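Local coordinates for protein cytochrome c XoxG (PDB 6ONQ) that carries a covalently attached heme c and probably transfers electrons in lanthanide-dependent methanol oxidation, at residues R164-A168 against G169-R173; K79-W82 against F83-S86; A55-D59 against G60-D64. All blocks are in the same frame, centred on the assembly; numbering follows the deposited sequence.

Interaction 1: R164-A168 against G169-R173; sequences RARAA and GAWGR
Arg166 sends its side chain out of the last helical turn and folds it back toward Trp171, Gly172 and Arg173 in the loop that follows. Its CB starts off away from that loop; bends at chi2 and chi3 (-75° and -62°) then swing the chain round. CD of Arg166 comes to the edge of the indole, 4.2 Å from Trp171 CD1, and NE turns instead to the carbonyl of Asp102. At the tip, Arg166 NH1 donates to Trp171 O over 2.8 Å, and the acceptor lies in the guanidinium plane, while Gly172 O sits over one face, 3.5 Å from Arg166 CZ. Arg166 NH2 lies 3.5 Å from the methylene CG of Arg173. A long side chain with a planar donor suits this place, since it can donate to a backbone carbonyl at its edge while another carbonyl oxygen lies over its face.

The backbone beneath is a Schellman motif closing helix 156-167. Gly169 takes a positive phi, a conformation glycine adopts easily, and its N bonds to Arg166 O at 2.9 Å; Ala170 N reaches Ala165 O at 3.0 Å, weakly because the hydrogen is poorly aimed. Trp171 N shares that acceptor. Small side chains suit the close packing at this helix end: Ala165 CB meets Trp171 CB at 4.1 Å, and Ala165, Ala168 and Ala170 all touch Phe71 of strand 69-74. The indole NE1 is bonded to Ala174 O. Asp102 OD2 makes a long, weak ion pair with Arg173 NE.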
loop_
_atom_site.group_PDB
_atom_site.type_symbol
_atom_site.label_atom_id
_atom_site.label_comp_id
_atom_site.label_asym_id
_atom_site.label_seq_id
_atom_site.Cartn_x
_atom_site.Cartn_y
_atom_site.Cartn_z
ATOM N N ARG A 164 -2.665 -0.185 -2.404
ATOM C CA ARG A 164 -2.737 -0.435 -3.836
ATOM C C ARG A 164 -2.931 -1.914 -4.125
ATOM O O ARG A 164 -3.709 -2.284 -5.013
ATOM C CB ARG A 164 -1.471 0.064 -4.520
ATOM C CG ARG A 164 -1.741 0.845 -5.773
ATOM C CD ARG A 164 -0.488 1.006 -6.605
ATOM N NE ARG A 164 -0.860 1.192 -8.001
ATOM C CZ ARG A 164 -0.067 1.686 -8.941
ATOM N NH1 ARG A 164 1.172 2.056 -8.648
ATOM N NH2 ARG A 164 -0.528 1.809 -10.179
ATOM N N ALA A 165 -2.219 -2.776 -3.397
ATOM C CA ALA A 165 -2.391 -4.214 -3.581
ATOM C C ALA A 165 -3.790 -4.664 -3.195
ATOM O O ALA A 165 -4.328 -5.602 -3.795
ATOM C CB ALA A 165 -1.346 -4.981 -2.777
ATOM N N ARG A 166 -4.398 -4.009 -2.206
ATOM C CA ARG A 166 -5.791 -4.298 -1.885
ATOM C C ARG A 166 -6.707 -3.877 -3.023
ATOM O O ARG A 166 -7.586 -4.637 -3.443
ATOM C CB ARG A 166 -6.189 -3.602 -0.583
ATOM C CG ARG A 166 -5.402 -4.083 0.641
ATOM C CD ARG A 166 -5.858 -5.462 1.115
ATOM N NE ARG A 166 -7.258 -5.438 1.524
ATOM C CZ ARG A 166 -8.219 -6.164 0.959
ATOM N NH1 ARG A 166 -7.943 -6.997 -0.043
ATOM N NH2 ARG A 166 -9.462 -6.051 1.397
ATOM N N ALA A 167 -6.495 -2.672 -3.551
ATOM C CA ALA A 167 -7.367 -2.141 -4.592
ATOM C C ALA A 167 -7.306 -2.980 -5.855
ATOM O O ALA A 167 -8.311 -3.113 -6.563
ATOM C CB ALA A 167 -6.990 -0.693 -4.893
ATOM N N ALA A 168 -6.142 -3.543 -6.160
ATOM C CA ALA A 168 -6.002 -4.407 -7.321
ATOM C C ALA A 168 -6.525 -5.814 -7.073
ATOM O O ALA A 168 -6.525 -6.633 -8.002
ATOM C CB ALA A 168 -4.535 -4.469 -7.748
ATOM N N GLY A 169 -6.966 -6.115 -5.853
ATOM C CA GLY A 169 -7.288 -7.483 -5.510
ATOM C C GLY A 169 -6.105 -8.423 -5.541
ATOM O O GLY A 169 -6.296 -9.641 -5.547
ATOM N N ALA A 170 -4.878 -7.893 -5.574
ATOM C CA ALA A 170 -3.678 -8.727 -5.583
ATOM C C ALA A 170 -3.316 -9.249 -4.204
ATOM O O ALA A 170 -2.460 -10.135 -4.094
ATOM C CB ALA A 170 -2.485 -7.951 -6.147
ATOM N N TRP A 171 -3.920 -8.700 -3.159
ATOM C CA TRP A 171 -3.769 -9.213 -1.813
ATOM C C TRP A 171 -5.144 -9.258 -1.183
ATOM O O TRP A 171 -5.952 -8.349 -1.388
ATOM C CB TRP A 171 -2.831 -8.356 -0.960
ATOM C CG TRP A 171 -2.591 -8.964 0.391
ATOM C CD1 TRP A 171 -3.096 -8.540 1.585
ATOM C CD2 TRP A 171 -1.805 -10.128 0.682
ATOM N NE1 TRP A 171 -2.666 -9.358 2.597
ATOM C CE2 TRP A 171 -1.874 -10.342 2.068
ATOM C CE3 TRP A 171 -1.050 -11.008 -0.097
ATOM C CZ2 TRP A 171 -1.220 -11.396 2.690
ATOM C CZ3 TRP A 171 -0.398 -12.053 0.526
ATOM C CH2 TRP A 171 -0.484 -12.234 1.905
ATOM N N GLY A 172 -5.406 -10.311 -0.428
ATOM C CA GLY A 172 -6.683 -10.496 0.226
ATOM C C GLY A 172 -6.752 -9.836 1.584
ATOM O O GLY A 172 -6.074 -8.841 1.861
ATOM N N ARG A 173 -7.586 -10.398 2.446
ATOM C CA ARG A 173 -7.764 -9.856 3.794
ATOM C C ARG A 173 -7.034 -10.690 4.834
ATOM O O ARG A 173 -7.571 -11.021 5.891
ATOM C CB ARG A 173 -9.242 -9.744 4.132
ATOM C CG ARG A 173 -10.073 -9.114 3.049
ATOM C CD ARG A 173 -11.472 -8.908 3.560
ATOM N NE ARG A 173 -11.467 -8.892 5.017
ATOM C CZ ARG A 173 -12.555 -8.762 5.766
ATOM N NH1 ARG A 173 -13.747 -8.637 5.189
ATOM N NH2 ARG A 173 -12.447 -8.762 7.089
#

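Interaction 2: K79-W82 against F83-S86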
loop_
_atom_site.group_PDB
_atom_site.type_symbol
_atom_site.label_atom_id
_atom_site.label_comp_id
_atom_site.label_asym_id
_atom_site.label_seq_id
_atom_site.Cartn_x
_atom_site.Cartn_y
_atom_site.Cartn_z
ATOM N N LYS A 79 3.916 -14.800 -0.997
ATOM C CA LYS A 79 5.046 -13.937 -0.683
ATOM C C LYS A 79 4.781 -12.520 -1.195
ATOM O O LYS A 79 4.194 -12.338 -2.265
ATOM C CB LYS A 79 6.317 -14.516 -1.310
ATOM C CG LYS A 79 7.599 -13.975 -0.724
ATOM C CD LYS A 79 8.812 -14.360 -1.558
ATOM C CE LYS A 79 10.038 -13.566 -1.102
ATOM N NZ LYS A 79 11.345 -14.269 -1.207
ATOM N N VAL A 80 5.200 -11.512 -0.423
ATOM C CA VAL A 80 4.983 -10.113 -0.779
ATOM C C VAL A 80 6.278 -9.333 -0.613
ATOM O O VAL A 80 7.149 -9.700 0.178
ATOM C CB VAL A 80 3.872 -9.445 0.059
ATOM C CG1 VAL A 80 2.582 -10.261 0.019
ATOM C CG2 VAL A 80 4.347 -9.223 1.474
ATOM N N ASP A 81 6.398 -8.242 -1.370
ATOM C CA ASP A 81 7.542 -7.351 -1.245
ATOM C C ASP A 81 7.536 -6.682 0.124
ATOM O O ASP A 81 6.544 -6.712 0.858
ATOM C CB ASP A 81 7.536 -6.292 -2.356
ATOM C CG ASP A 81 6.568 -5.119 -2.077
ATOM O OD1 ASP A 81 5.327 -5.310 -2.140
ATOM O OD2 ASP A 81 7.054 -3.991 -1.817
ATOM N N TRP A 82 8.660 -6.044 0.455
ATOM C CA TRP A 82 8.815 -5.481 1.790
ATOM C C TRP A 82 7.735 -4.450 2.089
ATOM O O TRP A 82 7.101 -4.486 3.150
ATOM C CB TRP A 82 10.197 -4.857 1.948
ATOM C CG TRP A 82 10.278 -4.060 3.196
ATOM C CD1 TRP A 82 10.328 -2.700 3.301
ATOM C CD2 TRP A 82 10.279 -4.567 4.531
ATOM N NE1 TRP A 82 10.371 -2.328 4.622
ATOM C CE2 TRP A 82 10.340 -3.457 5.399
ATOM C CE3 TRP A 82 10.234 -5.852 5.080
ATOM C CZ2 TRP A 82 10.356 -3.596 6.785
ATOM C CZ3 TRP A 82 10.255 -5.988 6.455
ATOM C CH2 TRP A 82 10.318 -4.866 7.292
ATOM N N PHE A 83 7.493 -3.533 1.156
ATOM C CA PHE A 83 6.620 -2.406 1.462
ATOM C C PHE A 83 5.163 -2.825 1.583
ATOM O O PHE A 83 4.403 -2.184 2.314
ATOM C CB PHE A 83 6.795 -1.310 0.422
ATOM C CG PHE A 83 8.097 -0.599 0.549
ATOM C CD1 PHE A 83 9.270 -1.204 0.130
ATOM C CD2 PHE A 83 8.164 0.648 1.135
ATOM C CE1 PHE A 83 10.481 -0.559 0.270
ATOM C CE2 PHE A 83 9.377 1.302 1.279
ATOM C CZ PHE A 83 10.531 0.700 0.847
ATOM N N THR A 84 4.747 -3.895 0.910
ATOM C CA THR A 84 3.411 -4.406 1.188
ATOM C C THR A 84 3.330 -4.933 2.615
ATOM O O THR A 84 2.390 -4.618 3.354
ATOM C CB THR A 84 3.017 -5.488 0.185
ATOM O OG1 THR A 84 3.033 -4.948 -1.144
ATOM C CG2 THR A 84 1.619 -5.993 0.488
ATOM N N TYR A 85 4.324 -5.729 3.027
ATOM C CA TYR A 85 4.376 -6.210 4.407
ATOM C C TYR A 85 4.401 -5.042 5.387
ATOM O O TYR A 85 3.547 -4.942 6.277
ATOM C CB TYR A 85 5.599 -7.120 4.596
ATOM C CG TYR A 85 5.894 -7.512 6.033
ATOM C CD1 TYR A 85 5.220 -8.567 6.647
ATOM C CD2 TYR A 85 6.854 -6.830 6.775
ATOM C CE1 TYR A 85 5.490 -8.923 7.962
ATOM C CE2 TYR A 85 7.130 -7.180 8.091
ATOM C CZ TYR A 85 6.446 -8.226 8.678
ATOM O OH TYR A 85 6.721 -8.572 9.985
ATOM N N SER A 86 5.356 -4.126 5.211
ATOM C CA SER A 86 5.505 -3.014 6.141
ATOM C C SER A 86 4.254 -2.142 6.176
ATOM O O SER A 86 3.810 -1.720 7.252
ATOM C CB SER A 86 6.731 -2.188 5.762
ATOM O OG SER A 86 6.789 -0.995 6.520
#
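Tyr85 N donates to Asp81 O and Ser86 N to Trp82 O in nearly straight bonds, the first rungs of helix 82-94 as the chain leaves strand 79-80. Asp81 stands at the N-cap. Its CG lies between the backbone N and the carbonyl carbon (chi1 80°), which folds the carboxylate back over the amides that have no preceding turn to bond to. Asp81 OD2 takes a weak bond from Phe83 N at 3.0 Å. Asp81 OD1 accepts from Thr84 OG1 on its syn side, 22° out of the carboxylate plane, and more weakly from Thr84 N at 3.4 Å. Aspartate, with a short side chain and two acceptors, can do this; threonine adds a hydroxyl donor and a methyl, and Thr84 CG2 packs 4.1 Å from Val80 CB. Val80 CG2 also rests 4.0 Å from Tyr85 CB.

Trp82, Phe83 and Tyr85 form an aromatic cluster on another side of the helix. The CD1 edge of the five-membered ring of Trp82 points at the face of Phe83, a T-shaped pair with centroids 5.0 Å apart. Ser86 CB lies over the face of that same indole ring, 4.1 Å from its centroid, as a CH-pi contact. Beyond it, Trp82 CZ3 touches Tyr85 CD2 at 3.5 Å, the two rings meeting obliquely. Tyr85 makes a cation-pi contact with Lys179, and Ser86 OG is bonded to Asp158 OD2 of helix 156-167, linking the two helices.

Placed among the first amides of the helix, and also weakly bonded by His72 N, the carboxylate of Asp81 would be favoured as an anion: its negative charge should complement the positive end of the helix dipole.

Interaction 3: A55-D59 against G60-D64; sequences AKEED and GKYFD
Lys56 and Phe63 form a hydrogen-bonded pair in an antiparallel beta hairpin, whose two strands are joined by a turn at Asp59 and Gly60. Phe63 N is satisfied by Lys56 O at 3.1 Å. Phe63 O has two donors, Ala55 N at 2.7 Å and, weakly, Lys56 N; two residues facing one make this a classic beta bulge. Nearer the turn, Glu58 N donates to Lys61 O at 2.9 Å. Gly60 has a positive phi, which glycine tolerates well, and its N is met only weakly by the carboxylate of Glu57.

Asp59 O receives a weak bond from Lys61 NZ, whereas Asp59 OD1 is held by Ser185 OG. Among the other polar ends, Asp64 takes His68 N on OD1 and pairs OD2 with Arg164, and Tyr62 OH is bonded to Glu180 OE1. Glu57 and Tyr62 share a face of the sheet and run side by side. Glu57 turns its CG away from its own amide nitrogen (chi1 -171°), which carries that methylene over the ring face toward the rim, Glu57 CG standing 4.1 Å from the centroid of Tyr62.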
loop_
_atom_site.group_PDB
_atom_site.type_symbol
_atom_site.label_atom_id
_atom_site.label_comp_id
_atom_site.label_asym_id
_atom_site.label_seq_id
_atom_site.Cartn_x
_atom_site.Cartn_y
_atom_site.Cartn_z
ATOM N N ALA A 55 7.572 -2.051 -13.285
ATOM C CA ALA A 55 8.407 -1.763 -14.440
ATOM C C ALA A 55 9.879 -1.632 -14.093
ATOM O O ALA A 55 10.724 -1.769 -14.982
ATOM C CB ALA A 55 7.948 -0.467 -15.124
ATOM N N LYS A 56 10.199 -1.398 -12.827
ATOM C CA LYS A 56 11.543 -1.061 -12.397
ATOM C C LYS A 56 11.715 -1.573 -10.975
ATOM O O LYS A 56 10.736 -1.712 -10.237
ATOM C CB LYS A 56 11.755 0.459 -12.493
ATOM C CG LYS A 56 13.049 0.994 -11.925
ATOM C CD LYS A 56 13.727 1.881 -12.945
ATOM C CE LYS A 56 13.857 1.149 -14.281
ATOM N NZ LYS A 56 14.471 1.982 -15.356
ATOM N N GLU A 57 12.956 -1.888 -10.602
ATOM C CA GLU A 57 13.256 -2.174 -9.206
ATOM C C GLU A 57 14.552 -1.495 -8.812
ATOM O O GLU A 57 15.576 -1.655 -9.484
ATOM C CB GLU A 57 13.360 -3.672 -8.914
ATOM C CG GLU A 57 13.452 -3.925 -7.410
ATOM C CD GLU A 57 13.970 -5.301 -7.040
ATOM O OE1 GLU A 57 13.267 -6.303 -7.299
ATOM O OE2 GLU A 57 15.083 -5.373 -6.477
ATOM N N GLU A 58 14.494 -0.749 -7.714
ATOM C CA GLU A 58 15.634 -0.063 -7.115
ATOM C C GLU A 58 15.757 -0.586 -5.689
ATOM O O GLU A 58 15.223 0.012 -4.750
ATOM C CB GLU A 58 15.428 1.433 -7.150
ATOM C CG GLU A 58 16.642 2.249 -7.533
ATOM C CD GLU A 58 16.274 3.686 -7.863
ATOM O OE1 GLU A 58 17.008 4.610 -7.448
ATOM O OE2 GLU A 58 15.240 3.890 -8.536
ATOM N N ASP A 59 16.424 -1.734 -5.541
ATOM C CA ASP A 59 16.749 -2.286 -4.230
ATOM C C ASP A 59 15.508 -2.555 -3.381
ATOM O O ASP A 59 15.192 -1.778 -2.474
ATOM C CB ASP A 59 17.695 -1.338 -3.490
ATOM C CG ASP A 59 18.653 -2.067 -2.570
ATOM O OD1 ASP A 59 18.867 -1.593 -1.430
ATOM O OD2 ASP A 59 19.196 -3.111 -2.990
ATOM N N GLY A 60 14.799 -3.649 -3.657
ATOM C CA GLY A 60 13.607 -3.996 -2.909
ATOM C C GLY A 60 12.409 -3.091 -3.119
ATOM O O GLY A 60 11.305 -3.446 -2.677
ATOM N N LYS A 61 12.584 -1.935 -3.762
ATOM C CA LYS A 61 11.501 -1.010 -4.068
ATOM C C LYS A 61 11.073 -1.201 -5.517
ATOM O O LYS A 61 11.910 -1.151 -6.426
ATOM C CB LYS A 61 11.945 0.438 -3.860
ATOM C CG LYS A 61 11.883 0.947 -2.442
ATOM C CD LYS A 61 13.169 1.697 -2.094
ATOM C CE LYS A 61 13.483 1.651 -0.604
ATOM N NZ LYS A 61 13.905 0.300 -0.145
ATOM N N TYR A 62 9.781 -1.393 -5.733
ATOM C CA TYR A 62 9.247 -1.528 -7.076
ATOM C C TYR A 62 8.503 -0.265 -7.493
ATOM O O TYR A 62 7.927 0.443 -6.664
ATOM C CB TYR A 62 8.328 -2.742 -7.163
ATOM C CG TYR A 62 9.021 -4.015 -6.772
ATOM C CD1 TYR A 62 9.119 -4.389 -5.440
ATOM C CD2 TYR A 62 9.602 -4.834 -7.728
ATOM C CE1 TYR A 62 9.760 -5.553 -5.067
ATOM C CE2 TYR A 62 10.249 -5.999 -7.365
ATOM C CZ TYR A 62 10.328 -6.350 -6.027
ATOM O OH TYR A 62 10.964 -7.507 -5.640
ATOM N N PHE A 63 8.535 0.014 -8.797
ATOM C CA PHE A 63 7.869 1.169 -9.386
ATOM C C PHE A 63 7.101 0.747 -10.632
ATOM O O PHE A 63 7.429 -0.256 -11.274
ATOM C CB PHE A 63 8.877 2.265 -9.736
ATOM C CG PHE A 63 9.678 2.743 -8.564
ATOM C CD1 PHE A 63 10.876 2.138 -8.236
ATOM C CD2 PHE A 63 9.229 3.800 -7.786
ATOM C CE1 PHE A 63 11.618 2.577 -7.155
ATOM C CE2 PHE A 63 9.966 4.248 -6.703
ATOM C CZ PHE A 63 11.164 3.635 -6.388
ATOM N N ASP A 64 6.067 1.516 -10.969
ATOM C CA ASP A 64 5.295 1.262 -12.179
ATOM C C ASP A 64 5.828 2.127 -13.324
ATOM O O ASP A 64 6.758 2.920 -13.148
ATOM C CB ASP A 64 3.800 1.496 -11.928
ATOM C CG ASP A 64 3.468 2.939 -11.519
ATOM O OD1 ASP A 64 4.287 3.860 -11.744
ATOM O OD2 ASP A 64 2.362 3.159 -10.968
#

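Interaction 1 is buried, interaction 2 partly so, and interaction 3 lies at the surface. The chemistry follows: interaction 1 ends a helix with glycine, alanines and an arginine serving carbonyls, interaction 2 starts one with an acidic cap and aromatic rings, and interaction 3 pairs the strands at one edge of the four-stranded sheet, with many charged side chains. Strand 79-80 forms the other edge, so interactions 2 and 3 reach the same sheet; they also touch directly, Phe83 on Lys61 and Asp81 on Tyr62. Trp171 packs on Val80 to join interactions 1 and 2, whereas a salt bridge, Arg164 with Asp64, ties interaction 1 to interaction 3.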